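PDB 4DXK: mandelate racemase / muconate lactonizing enzyme family protein from Agrobacterium tumefaciens, which probably serves as an isomerase or lyase of the enolase superfamily, whose members abstract a proton next to a substrate carboxylate, though its own substrate is not established. Local coordinates for residues Ser77-Glu80 with Val81-Asn84; Met289-Ile292 with Ser293-Gly296. One frame throughout, in Å; residues are numbered along the deposited sequence. Where two conformers were deposited one is given.

Contact 1 (Ser77-Glu80 with Val81-Asn84); sequences SGAE and VRGN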
ATOM      1  N   SER A  77      12.282  23.196  14.416  1.00  6.97           N
ATOM      2  CA  SER A  77      11.974  24.452  15.097  1.00  7.47           C
ATOM      3  C   SER A  77      13.109  24.840  16.052  1.00  7.58           C
ATOM      4  O   SER A  77      12.884  25.543  17.033  1.00  8.98           O
ATOM      5  CB  SER A  77      10.641  24.331  15.833  1.00  7.86           C
ATOM      6  OG  SER A  77      10.616  23.148  16.612  1.00  7.95           O
ATOM      7  N   GLY A  78      14.324  24.389  15.746  1.00  7.88           N
ATOM      8  CA  GLY A  78      15.494  24.690  16.562  1.00  7.82           C
ATOM      9  C   GLY A  78      15.986  26.123  16.438  1.00  7.29           C
ATOM     10  O   GLY A  78      15.429  26.944  15.705  1.00  7.40           O
ATOM     11  N   ALA A  79      17.074  26.411  17.146  1.00  8.12           N
ATOM     12  CA  ALA A  79      17.517  27.795  17.325  1.00  7.75           C
ATOM     13  C   ALA A  79      17.853  28.465  16.006  1.00  7.41           C
ATOM     14  O   ALA A  79      17.518  29.637  15.791  1.00  8.17           O
ATOM     15  CB  ALA A  79      18.701  27.861  18.275  1.00  8.56           C
ATOM     16  N   GLU A  80      18.531  27.741  15.129  1.00  7.62           N
ATOM     17  CA  GLU A  80      18.898  28.285  13.827  1.00  8.01           C
ATOM     18  C   GLU A  80      17.647  28.688  13.041  1.00  6.70           C
ATOM     19  O   GLU A  80      17.574  29.779  12.464  1.00  7.97           O
ATOM     20  CB  GLU A  80      19.719  27.270  13.017  1.00  8.85           C
ATOM     21  CG  GLU A  80      21.071  26.892  13.626  1.00  9.62           C
ATOM     22  CD  GLU A  80      21.069  25.648  14.498  1.00  9.42           C
ATOM     23  OE1 GLU A  80      20.022  25.240  15.039  1.00  8.99           O
ATOM     24  OE2 GLU A  80      22.164  25.072  14.645  1.00 13.86           O
ATOM     25  N   VAL A  81      16.659  27.799  13.006  1.00  7.27           N
ATOM     26  CA  VAL A  81      15.432  28.097  12.292  1.00  7.10           C
ATOM     27  C   VAL A  81      14.693  29.273  12.925  1.00  7.46           C
ATOM     28  O   VAL A  81      14.169  30.130  12.205  1.00  7.23           O
ATOM     29  CB  VAL A  81      14.538  26.858  12.171  1.00  7.78           C
ATOM     30  CG1 VAL A  81      13.160  27.238  11.631  1.00  8.68           C
ATOM     31  CG2 VAL A  81      15.226  25.836  11.262  1.00  8.89           C
ATOM     32  N   ARG A  82      14.655  29.346  14.250  1.00  7.16           N
ATOM     33  CA  ARG A  82      13.989  30.472  14.896  1.00  7.82           C
ATOM     34  C   ARG A  82      14.659  31.798  14.527  1.00  7.70           C
ATOM     35  O   ARG A  82      13.982  32.793  14.250  1.00  7.75           O
ATOM     36  CB  ARG A  82      13.917  30.272  16.419  1.00  8.65           C
ATOM     37  CG  ARG A  82      13.099  29.047  16.787  1.00  7.67           C
ATOM     38  CD  ARG A  82      12.562  29.051  18.213  1.00  7.94           C
ATOM     39  NE  ARG A  82      13.594  29.210  19.240  1.00  7.78           N
ATOM     40  CZ  ARG A  82      14.437  28.257  19.630  1.00  8.48           C
ATOM     41  NH1 ARG A  82      14.414  27.048  19.069  1.00  9.15           N
ATOM     42  NH2 ARG A  82      15.322  28.524  20.589  1.00  9.74           N
ATOM     43  N   GLY A  83      15.987  31.811  14.478  1.00  7.03           N
ATOM     44  CA  GLY A  83      16.680  33.015  14.059  1.00  8.33           C
ATOM     45  C   GLY A  83      16.405  33.364  12.610  1.00  7.94           C
ATOM     46  O   GLY A  83      16.146  34.521  12.272  1.00  7.83           O
ATOM     47  N   ASN A  84      16.460  32.359  11.741  1.00  8.24           N
ATOM     48  CA  ASN A  84      16.144  32.568  10.328  1.00  7.28           C
ATOM     49  C   ASN A  84      14.743  33.114  10.137  1.00  6.96           C
ATOM     50  O   ASN A  84      14.493  33.951   9.261  1.00  7.67           O
ATOM     51  CB  ASN A  84      16.247  31.263   9.535  1.00  9.38           C
ATOM     52  CG  ASN A  84      17.653  30.728   9.454  1.00  8.70           C
ATOM     53  OD1 ASN A  84      18.625  31.411   9.769  1.00  9.10           O
ATOM     54  ND2 ASN A  84      17.767  29.474   9.011  1.00 10.20           N
TER
HETATM   55  O   HOH W   1      17.413  24.865  13.966  1.00  9.34           O
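The guanidinium of Arg-82 is flanked by the start of its own helix and the residues just before it: Ala-79 CA sits 3.5 Å above one face, offset toward the rim, while the carbonyl of Ser-77 meets the edge. There NH1 donates to Ser-77 O at 3.0 Å, with the oxygen practically in the guanidinium plane and the donor on a carbonyl lone pair, although the N-H...O angle of 151° is a little bent. A turn at chi3 (-56°) folds the side chain back to this position, and CG passes 3.3 Å from Gly-78 O on the way. Phe-36 O binds NH2 of the same group.

This is the start of helix 79-99 in the N-terminal capping domain of the enolase fold. Gly-78 is the N-cap, and its O accepts Arg-82 N at 2.9 Å, closing the first helical turn. Ala-79 O with Gly-83 N and Glu-80 O with Asn-84 N continue the pattern. First-turn amides have no helical acceptor before them, so other oxygens serve: water 1 gives a hydrogen to Glu-80 OE1 (2.8 Å) and accepts one from Val-81 N (3.2 Å), while Ala-79 N binds Glu-80 OE1 of the second subunit.

Between subunits, Glu-80 OE2 forms a salt bridge with Arg-82 NH1 of the second subunit, which is repeated in reverse, and the small Ala-79 lets the two helix starts pack against each other. Asn-84 carries its amide carbon CG back to 3.2 Å from Glu-80 O, and its OD1 is bonded to Tyr-44 OH of helix 38-53.

Contact 2 (Met289-Ile292 with Ser293-Gly296); sequences MLDI and SWCG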
ATOM      1  N   MET A 289      -1.338  23.693  11.601  0.51  8.74           N
ATOM      2  CA  MET A 289      -0.866  24.722  12.521  0.51  8.04           C
ATOM      3  C   MET A 289       0.581  24.999  12.229  0.51  7.10           C
ATOM      4  O   MET A 289       1.344  24.100  11.882  0.51  8.50           O
ATOM      5  CB  MET A 289      -0.953  24.244  13.963  0.51  9.25           C
ATOM      6  CG  MET A 289      -2.174  23.474  14.256  0.51  9.95           C
ATOM      7  SD  MET A 289      -3.675  24.460  14.321  0.51  9.29           S
ATOM      8  CE  MET A 289      -3.319  25.563  15.695  0.51 10.89           C
ATOM      9  N   LEU A 290       0.968  26.254  12.390  1.00  7.41           N
ATOM     10  CA  LEU A 290       2.364  26.625  12.240  1.00  7.67           C
ATOM     11  C   LEU A 290       2.599  27.856  13.098  1.00  8.52           C
ATOM     12  O   LEU A 290       1.645  28.544  13.468  1.00  8.47           O
ATOM     13  CB  LEU A 290       2.700  26.897  10.772  1.00  9.11           C
ATOM     14  CG  LEU A 290       1.894  27.951  10.012  1.00  7.87           C
ATOM     15  CD1 LEU A 290       2.369  29.365  10.305  1.00 10.30           C
ATOM     16  CD2 LEU A 290       1.967  27.689   8.517  1.00 11.23           C
ATOM     17  N   ASP A 291       3.859  28.123  13.418  1.00  7.51           N
ATOM     18  CA  ASP A 291       4.252  29.379  14.026  1.00  7.68           C
ATOM     19  C   ASP A 291       5.280  29.991  13.096  1.00  7.34           C
ATOM     20  O   ASP A 291       6.324  29.384  12.836  1.00  7.64           O
ATOM     21  CB  ASP A 291       4.828  29.126  15.426  1.00  7.81           C
ATOM     22  CG  ASP A 291       5.243  30.401  16.134  1.00  7.79           C
ATOM     23  OD1 ASP A 291       6.047  31.155  15.543  1.00  8.95           O
ATOM     24  OD2 ASP A 291       4.764  30.660  17.262  1.00  8.79           O
ATOM     25  N   ILE A 292       4.980  31.179  12.574  1.00  7.03           N
ATOM     26  CA  ILE A 292       5.831  31.788  11.567  1.00  8.36           C
ATOM     27  C   ILE A 292       7.253  32.028  12.057  1.00  7.31           C
ATOM     28  O   ILE A 292       8.182  32.062  11.255  1.00  8.03           O
ATOM     29  CB  ILE A 292       5.237  33.111  11.046  1.00  8.03           C
ATOM     30  CG1 ILE A 292       5.081  34.122  12.173  1.00  9.76           C
ATOM     31  CG2 ILE A 292       3.904  32.872  10.341  1.00  8.63           C
ATOM     32  CD1 ILE A 292       4.647  35.472  11.668  1.00 12.55           C
ATOM     33  N   SER A 293       7.419  32.196  13.365  1.00  7.55           N
ATOM     34  CA  SER A 293       8.739  32.441  13.951  1.00  7.75           C
ATOM     35  C   SER A 293       9.498  31.166  14.308  1.00  7.06           C
ATOM     36  O   SER A 293      10.643  31.241  14.774  1.00  7.65           O
ATOM     37  CB  SER A 293       8.643  33.353  15.182  1.00  9.09           C
ATOM     38  OG  SER A 293       8.147  32.679  16.323  1.00  8.81           O
ATOM     39  N   TRP A 294       8.853  30.011  14.107  1.00  7.29           N
ATOM     40  CA  TRP A 294       9.432  28.707  14.421  1.00  7.33           C
ATOM     41  C   TRP A 294       9.551  27.814  13.184  1.00  7.42           C
ATOM     42  O   TRP A 294      10.156  26.749  13.276  1.00  8.23           O
ATOM     43  CB  TRP A 294       8.586  27.966  15.470  1.00  7.73           C
ATOM     44  CG  TRP A 294       8.508  28.635  16.812  1.00  7.00           C
ATOM     45  CD1 TRP A 294       9.307  29.642  17.276  1.00  7.93           C
ATOM     46  CD2 TRP A 294       7.550  28.370  17.853  1.00  7.21           C
ATOM     47  NE1 TRP A 294       8.918  30.005  18.542  1.00  8.97           N
ATOM     48  CE2 TRP A 294       7.847  29.238  18.923  1.00  8.11           C
ATOM     49  CE3 TRP A 294       6.496  27.458  18.000  1.00  7.90           C
ATOM     50  CZ2 TRP A 294       7.117  29.237  20.114  1.00  9.15           C
ATOM     51  CZ3 TRP A 294       5.766  27.464  19.179  1.00  8.92           C
ATOM     52  CH2 TRP A 294       6.085  28.340  20.222  1.00  9.66           C
ATOM     53  N   CYS A 295       8.967  28.219  12.047  1.00  7.08           N
ATOM     54  CA  CYS A 295       8.804  27.302  10.912  1.00  7.41           C
ATOM     55  C   CYS A 295       9.578  27.691   9.671  1.00  8.12           C
ATOM     56  O   CYS A 295       9.493  26.984   8.665  1.00  8.29           O
ATOM     57  CB  CYS A 295       7.320  27.162  10.537  1.00  8.63           C
ATOM     58  SG  CYS A 295       6.632  28.584   9.665  1.00  9.01           S
ATOM     59  N   GLY A 296      10.282  28.819   9.718  1.00  7.29           N
ATOM     60  CA  GLY A 296      10.966  29.338   8.540  1.00  8.77           C
ATOM     61  C   GLY A 296      10.430  30.672   8.036  1.00  9.63           C
ATOM     62  O   GLY A 296      10.690  31.063   6.893  1.00 10.94           O
TER
HETATM   63  O   HOH W   2       6.212  32.725  18.498  1.00  9.64           O
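An Asx turn joined to a type I beta turn carries the chain out of strand 287-290, with the Asp-291 side chain bonded to Ser-293 and laid over the indole of Trp-294. Asp-291 OD1 takes two hydrogens from Ser-293: one from the backbone N at 2.8 Å, met nearly end-on to the C-O bond, and one from OG at 2.7 Å, which arrives on the syn side, 27° out of the carboxylate plane. The backbone turn itself is closed by Trp-294 N, bonded at 2.9 Å to Asp-291 O from above the carbonyl plane. Because Asp-291 has CG swung opposite its amide nitrogen (chi1 -179°), the carboxylate lies flat over the ring, the two planes only 14° apart. OD2 hovers 3.5 Å above the ring centre, and CB comes within 3.5 Å of Trp-294 CE3. Water 2 adds a further tie, giving hydrogens to Asp-291 OD2 and Ser-293 OG above the same ring face.

Asp-291 follows a barrel strand, and its OD2 is bonded to ND1 of His-318, just beyond the neighbouring strand 315-317. This pairing matches the His-Asp dyad of the mandelate racemase subgroup and, by analogy, may help to orient the histidine as a base. The sodium ion held by Glu-216, Glu-242 and Glu-268 is about 7 Å from the Trp-294 side chain.

Trp-294 NE1 has Phe-35 O as its partner, which probably helps to hold the ring's rotation. Elsewhere in the turn, Leu-290 CD1 and Cys-295 SG meet at 4.4 Å, an apolar contact, and both side chains also pack on Ala-301 of helix 297-310. Gly-296 follows with a positive phi, where a side chain would press on the preceding carbonyl oxygen.

How the contacts relate
The centres of the two contacts are 10 Å apart, and the contacts touch directly although some two hundred residues of chain separate them. Contact 1 comes first, at the start of helix 79-99 in the N-terminal capping domain; contact 2 follows in the barrel domain, between strand 287-290 and helix 297-310. Trp-294 is the main bridge: its CD1 meets Arg-82 CD at 3.4 Å, and its carbonyl O lies 3.5 Å from Val-81 CG1. The capping helix thus packs on a loop beside the metal site. Leu-72 of the second subunit touches both Arg-82 and Trp-294, bringing the subunit interface close to this junction of domains.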